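Local coordinates for protein putative c-1-tetrahydrofolate synthase, cytoplasmic (Leishmania major, PDB 4A26) that probably interconverts one-carbon tetrahydrofolates as a homodimeric NADP-dependent methylenetetrahydrofolate dehydrogenase that also has methenyltetrahydrofolate cyclohydrolase activity, at residues A234-G239 with W269-P274. Numbering follows the deposited sequence.
Sequences AVVDVG and WISPVP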
loop_
_atom_site.group_PDB
_atom_site.type_symbol
_atom_site.label_atom_id
_atom_site.label_comp_id
_atom_site.label_asym_id
_atom_site.label_seq_id
_atom_site.Cartn_x
_atom_site.Cartn_y
_atom_site.Cartn_z
ATOM N N ALA A 234 22.940 -7.811 -2.327
ATOM C CA ALA A 234 23.055 -6.374 -2.127
ATOM C C ALA A 234 22.349 -6.049 -0.825
ATOM O O ALA A 234 21.176 -6.389 -0.653
ATOM C CB ALA A 234 22.417 -5.620 -3.277
ATOM N N VAL A 235 23.062 -5.399 0.092
ATOM C CA VAL A 235 22.516 -5.080 1.405
ATOM C C VAL A 235 22.465 -3.572 1.635
ATOM O O VAL A 235 23.493 -2.900 1.578
ATOM C CB VAL A 235 23.350 -5.731 2.525
ATOM C CG1 VAL A 235 22.727 -5.438 3.894
ATOM C CG2 VAL A 235 23.466 -7.227 2.298
ATOM N N VAL A 236 21.266 -3.049 1.900
ATOM C CA VAL A 236 21.105 -1.635 2.257
ATOM C C VAL A 236 20.713 -1.489 3.726
ATOM O O VAL A 236 19.631 -1.905 4.134
ATOM C CB VAL A 236 20.067 -0.918 1.374
ATOM C CG1 VAL A 236 20.104 0.581 1.646
ATOM C CG2 VAL A 236 20.339 -1.189 -0.093
ATOM N N ASP A 237 21.608 -0.891 4.508
ATOM C CA ASP A 237 21.405 -0.711 5.937
ATOM C C ASP A 237 20.763 0.649 6.189
ATOM O O ASP A 237 21.420 1.676 6.094
ATOM C CB ASP A 237 22.753 -0.816 6.664
ATOM C CG ASP A 237 22.611 -1.019 8.163
ATOM O OD1 ASP A 237 21.556 -0.685 8.743
ATOM O OD2 ASP A 237 23.572 -1.525 8.770
ATOM N N VAL A 238 19.473 0.643 6.506
ATOM C CA VAL A 238 18.727 1.875 6.773
ATOM C C VAL A 238 18.581 2.146 8.280
ATOM O O VAL A 238 18.279 3.269 8.693
ATOM C CB VAL A 238 17.326 1.842 6.112
ATOM C CG1 VAL A 238 16.744 3.244 6.037
ATOM C CG2 VAL A 238 17.405 1.249 4.717
ATOM N N GLY A 239 18.799 1.121 9.097
ATOM C CA GLY A 239 18.770 1.283 10.544
ATOM C C GLY A 239 19.890 2.172 11.053
ATOM O O GLY A 239 20.992 2.155 10.520
ATOM N N TRP A 269 27.404 -5.997 -2.828
ATOM C CA TRP A 269 27.205 -4.579 -2.556
ATOM C C TRP A 269 26.628 -4.377 -1.159
ATOM O O TRP A 269 25.811 -5.171 -0.695
ATOM C CB TRP A 269 26.257 -3.969 -3.586
ATOM C CG TRP A 269 26.836 -3.863 -4.953
ATOM C CD1 TRP A 269 26.798 -4.811 -5.938
ATOM C CD2 TRP A 269 27.538 -2.738 -5.502
ATOM N NE1 TRP A 269 27.438 -4.342 -7.066
ATOM C CE2 TRP A 269 27.898 -3.074 -6.825
ATOM C CE3 TRP A 269 27.900 -1.480 -5.003
ATOM C CZ2 TRP A 269 28.603 -2.201 -7.655
ATOM C CZ3 TRP A 269 28.601 -0.608 -5.832
ATOM C CH2 TRP A 269 28.946 -0.975 -7.143
ATOM N N ILE A 270 27.054 -3.304 -0.500
ATOM C CA ILE A 270 26.547 -2.955 0.822
ATOM C C ILE A 270 26.646 -1.442 1.045
ATOM O O ILE A 270 27.515 -0.784 0.477
ATOM C CB ILE A 270 27.307 -3.735 1.922
ATOM C CG1 ILE A 270 26.658 -3.540 3.289
ATOM C CG2 ILE A 270 28.762 -3.318 1.973
ATOM C CD1 ILE A 270 26.958 -4.670 4.245
ATOM N N SER A 271 25.734 -0.889 1.842
ATOM C CA SER A 271 25.787 0.524 2.224
ATOM C C SER A 271 25.987 0.621 3.732
ATOM O O SER A 271 25.134 0.172 4.499
ATOM C CB SER A 271 24.500 1.242 1.836
ATOM O OG SER A 271 23.419 0.781 2.627
ATOM N N PRO A 272 27.104 1.218 4.167
ATOM C CA PRO A 272 27.414 1.253 5.587
ATOM C C PRO A 272 26.646 2.341 6.334
ATOM O O PRO A 272 26.135 3.270 5.712
ATOM C CB PRO A 272 28.901 1.584 5.587
ATOM C CG PRO A 272 29.058 2.486 4.409
ATOM C CD PRO A 272 28.058 2.024 3.385
ATOM N N VAL A 273 26.568 2.217 7.656
ATOM C CA VAL A 273 26.094 3.301 8.511
ATOM C C VAL A 273 27.279 3.799 9.335
ATOM O O VAL A 273 27.880 3.021 10.065
ATOM C CB VAL A 273 24.959 2.845 9.446
ATOM C CG1 VAL A 273 24.762 3.848 10.583
ATOM C CG2 VAL A 273 23.672 2.658 8.662
ATOM N N PRO A 274 27.641 5.089 9.200
ATOM C CA PRO A 274 27.063 6.115 8.326
ATOM C C PRO A 274 27.396 5.884 6.853
ATOM O O PRO A 274 28.336 5.151 6.542
ATOM C CB PRO A 274 27.728 7.399 8.818
ATOM C CG PRO A 274 29.048 6.951 9.335
ATOM C CD PRO A 274 28.795 5.609 9.955
#
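Ala234 to Asp237 and Trp269 to Ser271 run side by side as parallel strands, their axes 4.6 Å apart and their directions 2° from parallel. Val235 is gripped through both its backbone polar atoms: its N donates to Trp269 O (2.9 Å), and its O accepts from Ser271 N at 3.0 Å, almost in line with the carbonyl bond. Beyond this point a side chain takes over the pairing. Ser271 OG sits between its own backbone N and carbonyl carbon (chi1 69°), which brings it up to the neighbouring strand, where it accepts a hydrogen bond from Asp237 N at 3.1 Å. On the same face, Val236 CG1 lies against this hydroxyl, and the CB atoms of Ala234 and Trp269 meet, while the end of the Trp269 side chain leads away from strand 234-237; the side chain also touches Gln7 and Ile9. The other face carries Val235 and Ile270; Ile270 CG1 packs 4.0 Å from Val235 CB, with Phe260 and Ala263 beside the isoleucine. Past the strands, Val273 extends CG2 across to the other segment, 3.3 Å from Gly239 O, and its side chain crosses that of Asp237 at about a right angle. The Asp237 carboxylate is held by the backbone N-H groups of Asp257 and Val258, tying in a further loop. Strand 213-216 on the far side of 234-237 and strand 7-8 beyond 269-271 continue the parallel sheet of the Rossmann-like NAD(P)-binding domain.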